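Local coordinates for anti-restriction endonuclease (Enterobacteria phage T4, PDB 3WX4), which mimics DNA to block DNA binding by the bacterial histone-like protein H-NS and strongly inhibits the host McrA restriction endonuclease, at residues 35-49 and 74-86. Residues are numbered along the deposited sequence; the frame is centred on the assembly and turned at random.
Sequences ELVEELHLENNDFLI and VLKTIMIYVHDYE
Tyr81 is the knob of this contact, lodged among Leu36, Glu39, Leu40 and Glu43 of the facing helix. With its CG anti to the carbonyl carbon (chi1 -77°), the ring reaches across, and Leu40 CD2 lies over one face, off-centre, 3.5 Å from the centroid of the Tyr81 ring. Leu36 CD1 packs on Tyr81 CB at 3.5 Å, while its other methyl, CD2, turns to Val82 CG2. At the far end of the ring Tyr81 OH meets Glu43 CB and accepts a weak, long bond from Asn44 ND2 (3.4 Å). The same ND2 is held more firmly by Leu40 O, in the carbonyl plane on a lone pair, which holds the Asn44 amide in place.

Four residues later, Tyr85 presents its edge. Tyr85 OH donates to Glu35 OE2, but the modelled 2.4 Å is shorter than a normal hydrogen bond and the exact distance is doubtful; the carboxylate is turned 33° from the ring, and a water bridges that OH to Glu39 OE2.

Deeper in, Val74 CG1 sits squarely over the centre of the Phe47 ring, 3.6 Å from the centroid, and Ile49 CD1 meets Ile78 CD1 at 3.8 Å. Val63 and Phe13 of the sheet continue this apolar layer beneath Ile78. The axes of 35-43 and 74-84 approach to 10.6 Å and cross at 133°, a helix pair with Tyr81 as its knob, packed on one antiparallel sheet in the alpha/beta fold of Arn.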
ATOM      1  N   GLU A  35      -9.214  -2.273 -13.378  1.00 33.60           N
ATOM      2  CA  GLU A  35     -10.168  -1.460 -12.627  1.00 34.54           C
ATOM      3  C   GLU A  35     -10.223  -2.019 -11.214  1.00 34.86           C
ATOM      4  O   GLU A  35     -10.295  -1.260 -10.242  1.00 35.54           O
ATOM      5  CB  GLU A  35     -11.562  -1.500 -13.226  1.00 35.43           C
ATOM      6  CG  GLU A  35     -12.553  -0.688 -12.400  1.00 40.25           C
ATOM      7  CD  GLU A  35     -13.991  -0.731 -12.918  1.00 46.76           C
ATOM      8  OE1 GLU A  35     -14.375   0.230 -13.607  1.00 50.07           O
ATOM      9  OE2 GLU A  35     -14.764  -1.708 -12.645  1.00 50.36           O
ATOM     10  N   LEU A  36     -10.126  -3.345 -11.089  1.00 33.75           N
ATOM     11  CA  LEU A  36     -10.162  -3.964  -9.779  1.00 33.92           C
ATOM     12  C   LEU A  36      -9.036  -3.457  -8.880  1.00 33.14           C
ATOM     13  O   LEU A  36      -9.254  -3.029  -7.708  1.00 33.34           O
ATOM     14  CB  LEU A  36     -10.109  -5.493  -9.914  1.00 35.10           C
ATOM     15  CG  LEU A  36      -9.930  -6.287  -8.617  1.00 35.07           C
ATOM     16  CD1 LEU A  36     -11.212  -6.180  -7.796  1.00 36.84           C
ATOM     17  CD2 LEU A  36      -9.665  -7.793  -8.968  1.00 34.22           C
ATOM     18  N   VAL A  37      -7.823  -3.493  -9.402  1.00 29.85           N
ATOM     19  CA  VAL A  37      -6.651  -3.055  -8.671  1.00 29.24           C
ATOM     20  C   VAL A  37      -6.744  -1.564  -8.374  1.00 32.28           C
ATOM     21  O   VAL A  37      -6.389  -1.103  -7.300  1.00 32.06           O
ATOM     22  CB  VAL A  37      -5.363  -3.352  -9.511  1.00 29.40           C
ATOM     23  CG1 VAL A  37      -4.163  -2.658  -8.912  1.00 30.32           C
ATOM     24  CG2 VAL A  37      -5.126  -4.910  -9.501  1.00 30.44           C
ATOM     25  N   GLU A  38      -7.238  -0.800  -9.324  1.00 33.40           N
ATOM     26  CA  GLU A  38      -7.306   0.636  -9.085  1.00 35.47           C
ATOM     27  C   GLU A  38      -8.319   0.958  -7.980  1.00 35.27           C
ATOM     28  O   GLU A  38      -8.023   1.756  -7.076  1.00 34.94           O
ATOM     29  CB  GLU A  38      -7.701   1.343 -10.368  1.00 37.91           C
ATOM     30  CG  GLU A  38      -7.833   2.843 -10.184  1.00 43.15           C
ATOM     31  CD  GLU A  38      -8.139   3.479 -11.499  1.00 46.80           C
ATOM     32  OE1 GLU A  38      -7.303   3.333 -12.426  1.00 44.85           O
ATOM     33  OE2 GLU A  38      -9.232   4.080 -11.613  1.00 49.70           O
ATOM     34  N   GLU A  39      -9.494   0.341  -8.051  1.00 34.36           N
ATOM     35  CA  GLU A  39     -10.528   0.588  -7.054  1.00 36.79           C
ATOM     36  C   GLU A  39     -10.135   0.087  -5.685  1.00 35.18           C
ATOM     37  O   GLU A  39     -10.462   0.748  -4.694  1.00 35.40           O
ATOM     38  CB  GLU A  39     -11.896  -0.002  -7.460  1.00 39.11           C
ATOM     39  CG  GLU A  39     -12.603   0.860  -8.515  1.00 46.79           C
ATOM     40  CD  GLU A  39     -14.058   0.416  -8.842  1.00 50.56           C
ATOM     41  OE1 GLU A  39     -14.685   1.077  -9.739  1.00 51.55           O
ATOM     42  OE2 GLU A  39     -14.549  -0.583  -8.223  1.00 49.08           O
ATOM     43  N   LEU A  40      -9.460  -1.053  -5.603  1.00 33.96           N
ATOM     44  CA  LEU A  40      -9.036  -1.559  -4.293  1.00 35.15           C
ATOM     45  C   LEU A  40      -8.050  -0.576  -3.667  1.00 37.34           C
ATOM     46  O   LEU A  40      -8.085  -0.329  -2.456  1.00 37.62           O
ATOM     47  CB  LEU A  40      -8.401  -2.948  -4.399  1.00 33.57           C
ATOM     48  CG  LEU A  40      -9.416  -4.093  -4.663  1.00 34.26           C
ATOM     49  CD1 LEU A  40      -8.656  -5.367  -5.112  1.00 32.38           C
ATOM     50  CD2 LEU A  40     -10.274  -4.385  -3.373  1.00 33.21           C
ATOM     51  N   HIS A  41      -7.173  -0.008  -4.478  1.00 37.26           N
ATOM     52  CA  HIS A  41      -6.226   0.961  -3.961  1.00 39.97           C
ATOM     53  C   HIS A  41      -6.897   2.282  -3.602  1.00 40.66           C
ATOM     54  O   HIS A  41      -6.489   2.953  -2.652  1.00 39.72           O
ATOM     55  CB  HIS A  41      -5.113   1.221  -4.976  1.00 41.13           C
ATOM     56  CG  HIS A  41      -4.087   0.138  -5.000  1.00 43.76           C
ATOM     57  ND1 HIS A  41      -3.334  -0.159  -6.118  1.00 43.80           N
ATOM     58  CD2 HIS A  41      -3.681  -0.715  -4.027  1.00 45.10           C
ATOM     59  CE1 HIS A  41      -2.502  -1.147  -5.828  1.00 44.88           C
ATOM     60  NE2 HIS A  41      -2.691  -1.502  -4.565  1.00 45.67           N
ATOM     61  N   LEU A  42      -7.918   2.669  -4.340  1.00 39.97           N
ATOM     62  CA  LEU A  42      -8.524   3.949  -4.033  1.00 43.63           C
ATOM     63  C   LEU A  42      -9.346   3.904  -2.757  1.00 44.05           C
ATOM     64  O   LEU A  42      -9.367   4.868  -1.998  1.00 44.37           O
ATOM     65  CB  LEU A  42      -9.373   4.454  -5.215  1.00 46.48           C
ATOM     66  CG  LEU A  42      -8.570   4.980  -6.427  1.00 49.23           C
ATOM     67  CD1 LEU A  42      -9.506   5.350  -7.583  1.00 51.63           C
ATOM     68  CD2 LEU A  42      -7.741   6.231  -6.032  1.00 50.29           C
ATOM     69  N   GLU A  43      -9.949   2.756  -2.485  1.00 44.73           N
ATOM     70  CA  GLU A  43     -10.835   2.589  -1.328  1.00 45.50           C
ATOM     71  C   GLU A  43     -10.287   1.880  -0.128  1.00 44.90           C
ATOM     72  O   GLU A  43     -11.007   1.632   0.840  1.00 45.00           O
ATOM     73  CB  GLU A  43     -12.075   1.887  -1.823  1.00 47.44           C
ATOM     74  CG  GLU A  43     -12.368   2.444  -3.180  1.00 52.16           C
ATOM     75  CD  GLU A  43     -13.799   2.745  -3.389  1.00 56.43           C
ATOM     76  OE1 GLU A  43     -14.515   1.807  -3.837  1.00 57.29           O
ATOM     77  OE2 GLU A  43     -14.195   3.913  -3.082  1.00 57.72           O
ATOM     78  N   ASN A  44      -9.010   1.541  -0.169  1.00 43.37           N
ATOM     79  CA  ASN A  44      -8.450   0.823   0.947  1.00 42.86           C
ATOM     80  C   ASN A  44      -7.053   1.298   1.115  1.00 44.43           C
ATOM     81  O   ASN A  44      -6.282   1.320   0.146  1.00 45.20           O
ATOM     82  CB  ASN A  44      -8.454  -0.672   0.651  1.00 42.63           C
ATOM     83  CG  ASN A  44      -9.843  -1.213   0.487  1.00 43.63           C
ATOM     84  OD1 ASN A  44     -10.503  -1.572   1.482  1.00 44.49           O
ATOM     85  ND2 ASN A  44     -10.323  -1.259  -0.765  1.00 41.26           N
ATOM     86  N   ASN A  45      -6.686   1.646   2.344  1.00 42.72           N
ATOM     87  CA  ASN A  45      -5.355   2.166   2.558  1.00 42.01           C
ATOM     88  C   ASN A  45      -4.444   1.254   3.308  1.00 39.04           C
ATOM     89  O   ASN A  45      -3.316   1.633   3.548  1.00 39.92           O
ATOM     90  CB  ASN A  45      -5.440   3.497   3.309  1.00 45.26           C
ATOM     91  CG  ASN A  45      -6.225   3.358   4.607  1.00 50.66           C
ATOM     92  OD1 ASN A  45      -6.084   2.337   5.335  1.00 51.20           O
ATOM     93  ND2 ASN A  45      -7.064   4.361   4.912  1.00 52.09           N
ATOM     94  N   ASP A  46      -4.896   0.049   3.630  1.00 38.47           N
ATOM     95  CA  ASP A  46      -4.106  -0.895   4.424  1.00 39.03           C
ATOM     96  C   ASP A  46      -3.513  -2.146   3.739  1.00 38.35           C
ATOM     97  O   ASP A  46      -3.158  -3.141   4.400  1.00 35.55           O
ATOM     98  CB  ASP A  46      -4.934  -1.321   5.664  1.00 42.69           C
ATOM     99  CG  ASP A  46      -6.372  -1.741   5.301  1.00 48.29           C
ATOM    100  OD1 ASP A  46      -6.682  -1.857   4.080  1.00 47.72           O
ATOM    101  OD2 ASP A  46      -7.198  -1.969   6.234  1.00 48.39           O
ATOM    102  N   PHE A  47      -3.401  -2.119   2.401  1.00 34.64           N
ATOM    103  CA  PHE A  47      -2.768  -3.241   1.733  1.00 32.42           C
ATOM    104  C   PHE A  47      -2.422  -2.825   0.303  1.00 31.20           C
ATOM    105  O   PHE A  47      -2.989  -1.866  -0.218  1.00 29.03           O
ATOM    106  CB  PHE A  47      -3.649  -4.504   1.729  1.00 32.24           C
ATOM    107  CG  PHE A  47      -4.902  -4.399   0.910  1.00 34.31           C
ATOM    108  CD1 PHE A  47      -4.899  -4.676  -0.467  1.00 33.65           C
ATOM    109  CD2 PHE A  47      -6.094  -4.081   1.510  1.00 33.98           C
ATOM    110  CE1 PHE A  47      -6.062  -4.631  -1.202  1.00 36.07           C
ATOM    111  CE2 PHE A  47      -7.301  -4.033   0.765  1.00 37.82           C
ATOM    112  CZ  PHE A  47      -7.279  -4.308  -0.604  1.00 36.05           C
ATOM    113  N   LEU A  48      -1.430  -3.497  -0.257  1.00 30.25           N
ATOM    114  CA  LEU A  48      -1.022  -3.236  -1.667  1.00 28.75           C
ATOM    115  C   LEU A  48      -1.464  -4.469  -2.426  1.00 29.02           C
ATOM    116  O   LEU A  48      -1.480  -5.589  -1.871  1.00 28.91           O
ATOM    117  CB  LEU A  48       0.498  -3.125  -1.777  1.00 28.72           C
ATOM    118  CG  LEU A  48       1.157  -1.918  -1.136  1.00 29.25           C
ATOM    119  CD1 LEU A  48       2.696  -2.124  -1.172  1.00 28.07           C
ATOM    120  CD2 LEU A  48       0.752  -0.625  -1.902  1.00 28.79           C
ATOM    121  N   ILE A  49      -1.828  -4.308  -3.699  1.00 28.51           N
ATOM    122  CA  ILE A  49      -2.206  -5.478  -4.480  1.00 25.87           C
ATOM    123  C   ILE A  49      -1.779  -5.173  -5.907  1.00 27.89           C
ATOM    124  O   ILE A  49      -1.714  -3.990  -6.310  1.00 26.58           O
ATOM    125  CB  ILE A  49      -3.710  -5.734  -4.436  1.00 27.92           C
ATOM    126  CG1 ILE A  49      -4.024  -7.016  -5.204  1.00 27.44           C
ATOM    127  CG2 ILE A  49      -4.475  -4.514  -4.959  1.00 26.02           C
ATOM    128  CD1 ILE A  49      -5.483  -7.390  -5.173  1.00 29.93           C
ATOM    129  N   VAL A  74      -8.180  -8.934   4.233  1.00 39.66           N
ATOM    130  CA  VAL A  74      -7.863  -8.361   2.930  1.00 40.36           C
ATOM    131  C   VAL A  74      -8.475  -9.244   1.837  1.00 38.22           C
ATOM    132  O   VAL A  74      -9.075  -8.737   0.896  1.00 39.53           O
ATOM    133  CB  VAL A  74      -6.326  -8.253   2.675  1.00 40.09           C
ATOM    134  CG1 VAL A  74      -6.081  -7.753   1.212  1.00 33.66           C
ATOM    135  CG2 VAL A  74      -5.660  -7.255   3.700  1.00 39.60           C
ATOM    136  N   LEU A  75      -8.361 -10.558   1.974  1.00 39.09           N
ATOM    137  CA  LEU A  75      -8.911 -11.429   0.948  1.00 37.70           C
ATOM    138  C   LEU A  75     -10.410 -11.288   0.840  1.00 39.07           C
ATOM    139  O   LEU A  75     -10.953 -11.344  -0.235  1.00 37.65           O
ATOM    140  CB  LEU A  75      -8.499 -12.878   1.205  1.00 39.29           C
ATOM    141  CG  LEU A  75      -6.961 -13.022   1.324  1.00 41.08           C
ATOM    142  CD1 LEU A  75      -6.601 -14.487   1.576  1.00 42.35           C
ATOM    143  CD2 LEU A  75      -6.250 -12.512   0.069  1.00 42.99           C
ATOM    144  N   LYS A  76     -11.102 -11.078   1.960  1.00 39.59           N
ATOM    145  CA  LYS A  76     -12.533 -10.955   1.911  1.00 39.23           C
ATOM    146  C   LYS A  76     -12.906  -9.711   1.149  1.00 38.71           C
ATOM    147  O   LYS A  76     -13.890  -9.692   0.406  1.00 39.83           O
ATOM    148  CB  LYS A  76     -13.133 -10.827   3.324  1.00 43.43           C
ATOM    149  CG  LYS A  76     -13.475 -12.128   4.027  1.00 48.59           C
ATOM    150  CD  LYS A  76     -14.200 -11.758   5.361  1.00 53.49           C
ATOM    151  CE  LYS A  76     -14.624 -12.988   6.188  1.00 55.96           C
ATOM    152  NZ  LYS A  76     -15.259 -12.545   7.507  1.00 58.54           N
ATOM    153  N   THR A  77     -12.156  -8.642   1.388  1.00 38.99           N
ATOM    154  CA  THR A  77     -12.440  -7.389   0.728  1.00 37.32           C
ATOM    155  C   THR A  77     -12.212  -7.576  -0.791  1.00 36.16           C
ATOM    156  O   THR A  77     -13.024  -7.159  -1.607  1.00 35.89           O
ATOM    157  CB  THR A  77     -11.518  -6.286   1.259  1.00 39.25           C
ATOM    158  OG1 THR A  77     -11.781  -6.078   2.654  1.00 39.82           O
ATOM    159  CG2 THR A  77     -11.775  -4.945   0.517  1.00 38.38           C
ATOM    160  N   ILE A  78     -11.096  -8.191  -1.147  1.00 36.15           N
ATOM    161  CA  ILE A  78     -10.803  -8.398  -2.575  1.00 35.49           C
ATOM    162  C   ILE A  78     -11.964  -9.174  -3.215  1.00 35.46           C
ATOM    163  O   ILE A  78     -12.503  -8.768  -4.245  1.00 35.65           O
ATOM    164  CB  ILE A  78      -9.481  -9.173  -2.743  1.00 34.55           C
ATOM    165  CG1 ILE A  78      -8.298  -8.309  -2.295  1.00 33.42           C
ATOM    166  CG2 ILE A  78      -9.290  -9.609  -4.247  1.00 33.59           C
ATOM    167  CD1 ILE A  78      -7.043  -9.117  -2.129  1.00 33.86           C
ATOM    168  N   MET A  79     -12.398 -10.264  -2.581  1.00 35.62           N
ATOM    169  CA  MET A  79     -13.475 -11.049  -3.169  1.00 35.74           C
ATOM    170  C   MET A  79     -14.769 -10.317  -3.291  1.00 37.22           C
ATOM    171  O   MET A  79     -15.506 -10.541  -4.244  1.00 36.90           O
ATOM    172  CB  MET A  79     -13.665 -12.375  -2.438  1.00 36.75           C
ATOM    173  CG  MET A  79     -12.419 -13.240  -2.491  1.00 36.09           C
ATOM    174  SD  MET A  79     -11.910 -13.508  -4.305  1.00 38.33           S
ATOM    175  CE  MET A  79     -13.455 -14.139  -4.948  1.00 34.80           C
ATOM    176  N   ILE A  80     -15.083  -9.426  -2.346  1.00 38.82           N
ATOM    177  CA  ILE A  80     -16.326  -8.657  -2.486  1.00 38.13           C
ATOM    178  C   ILE A  80     -16.293  -7.865  -3.803  1.00 38.13           C
ATOM    179  O   ILE A  80     -17.275  -7.794  -4.539  1.00 35.66           O
ATOM    180  CB  ILE A  80     -16.514  -7.661  -1.293  1.00 39.68           C
ATOM    181  CG1 ILE A  80     -17.062  -8.429  -0.080  1.00 40.26           C
ATOM    182  CG2 ILE A  80     -17.485  -6.552  -1.675  1.00 40.19           C
ATOM    183  CD1 ILE A  80     -16.809  -7.733   1.280  1.00 43.12           C
ATOM    184  N   TYR A  81     -15.161  -7.228  -4.072  1.00 38.55           N
ATOM    185  CA  TYR A  81     -15.021  -6.464  -5.316  1.00 37.90           C
ATOM    186  C   TYR A  81     -15.074  -7.396  -6.508  1.00 35.33           C
ATOM    187  O   TYR A  81     -15.714  -7.082  -7.488  1.00 34.95           O
ATOM    188  CB  TYR A  81     -13.692  -5.712  -5.328  1.00 40.86           C
ATOM    189  CG  TYR A  81     -13.709  -4.490  -4.461  1.00 45.03           C
ATOM    190  CD1 TYR A  81     -13.806  -3.218  -5.024  1.00 48.21           C
ATOM    191  CD2 TYR A  81     -13.567  -4.599  -3.073  1.00 46.41           C
ATOM    192  CE1 TYR A  81     -13.743  -2.061  -4.227  1.00 50.57           C
ATOM    193  CE2 TYR A  81     -13.507  -3.470  -2.267  1.00 48.98           C
ATOM    194  CZ  TYR A  81     -13.589  -2.204  -2.846  1.00 50.37           C
ATOM    195  OH  TYR A  81     -13.469  -1.084  -2.059  1.00 52.41           O
ATOM    196  N   VAL A  82     -14.412  -8.549  -6.421  1.00 34.14           N
ATOM    197  CA  VAL A  82     -14.430  -9.506  -7.549  1.00 33.75           C
ATOM    198  C   VAL A  82     -15.856  -9.991  -7.845  1.00 35.51           C
ATOM    199  O   VAL A  82     -16.319  -9.970  -9.002  1.00 34.31           O
ATOM    200  CB  VAL A  82     -13.475 -10.746  -7.280  1.00 31.74           C
ATOM    201  CG1 VAL A  82     -13.716 -11.870  -8.379  1.00 31.11           C
ATOM    202  CG2 VAL A  82     -12.027 -10.283  -7.239  1.00 30.35           C
ATOM    203  N   HIS A  83     -16.592 -10.391  -6.799  1.00 36.84           N
ATOM    204  CA  HIS A  83     -17.953 -10.892  -7.029  1.00 38.04           C
ATOM    205  C   HIS A  83     -18.831  -9.871  -7.683  1.00 39.39           C
ATOM    206  O   HIS A  83     -19.781 -10.207  -8.416  1.00 40.40           O
ATOM    207  CB  HIS A  83     -18.596 -11.350  -5.723  1.00 38.67           C
ATOM    208  CG  HIS A  83     -17.922 -12.537  -5.132  1.00 41.79           C
ATOM    209  ND1 HIS A  83     -17.659 -13.673  -5.872  1.00 42.93           N
ATOM    210  CD2 HIS A  83     -17.440 -12.770  -3.888  1.00 42.91           C
ATOM    211  CE1 HIS A  83     -17.040 -14.555  -5.102  1.00 44.87           C
ATOM    212  NE2 HIS A  83     -16.893 -14.033  -3.897  1.00 43.23           N
ATOM    213  N   ASP A  84     -18.540  -8.606  -7.427  1.00 40.08           N
ATOM    214  CA  ASP A  84     -19.366  -7.581  -8.020  1.00 40.55           C
ATOM    215  C   ASP A  84     -19.350  -7.583  -9.553  1.00 39.81           C
ATOM    216  O   ASP A  84     -20.316  -7.141 -10.160  1.00 37.94           O
ATOM    217  CB  ASP A  84     -18.960  -6.208  -7.505  1.00 46.59           C
ATOM    218  CG  ASP A  84     -19.994  -5.149  -7.865  1.00 52.73           C
ATOM    219  OD1 ASP A  84     -21.167  -5.336  -7.442  1.00 55.89           O
ATOM    220  OD2 ASP A  84     -19.657  -4.164  -8.577  1.00 54.77           O
ATOM    221  N   TYR A  85     -18.267  -8.063 -10.189  1.00 35.81           N
ATOM    222  CA  TYR A  85     -18.260  -8.119 -11.660  1.00 35.74           C
ATOM    223  C   TYR A  85     -19.143  -9.256 -12.198  1.00 35.79           C
ATOM    224  O   TYR A  85     -19.440  -9.317 -13.396  1.00 38.01           O
ATOM    225  CB  TYR A  85     -16.838  -8.309 -12.188  1.00 33.57           C
ATOM    226  CG  TYR A  85     -15.988  -7.085 -12.006  1.00 32.76           C
ATOM    227  CD1 TYR A  85     -16.041  -6.038 -12.940  1.00 31.76           C
ATOM    228  CD2 TYR A  85     -15.186  -6.936 -10.884  1.00 30.57           C
ATOM    229  CE1 TYR A  85     -15.319  -4.877 -12.750  1.00 31.36           C
ATOM    230  CE2 TYR A  85     -14.441  -5.749 -10.672  1.00 33.06           C
ATOM    231  CZ  TYR A  85     -14.523  -4.723 -11.621  1.00 30.78           C
ATOM    232  OH  TYR A  85     -13.838  -3.533 -11.418  1.00 31.98           O
ATOM    233  N   GLU A  86     -19.554 -10.175 -11.338  1.00 36.98           N
ATOM    234  CA  GLU A  86     -20.417 -11.275 -11.794  1.00 37.78           C
ATOM    235  C   GLU A  86     -19.808 -11.915 -13.037  1.00 36.62           C
ATOM    236  O   GLU A  86     -20.448 -12.028 -14.084  1.00 35.42           O
ATOM    237  CB  GLU A  86     -21.817 -10.753 -12.130  1.00 41.85           C
ATOM    238  CG  GLU A  86     -22.581 -10.188 -10.924  1.00 46.91           C
ATOM    239  CD  GLU A  86     -23.961  -9.650 -11.319  1.00 51.62           C
ATOM    240  OE1 GLU A  86     -24.067  -8.484 -11.778  1.00 52.31           O
ATOM    241  OE2 GLU A  86     -24.942 -10.418 -11.189  1.00 55.17           O
TER
HETATM  242  O   HOH W   1     -13.671  -2.839  -8.873  1.00 39.60           O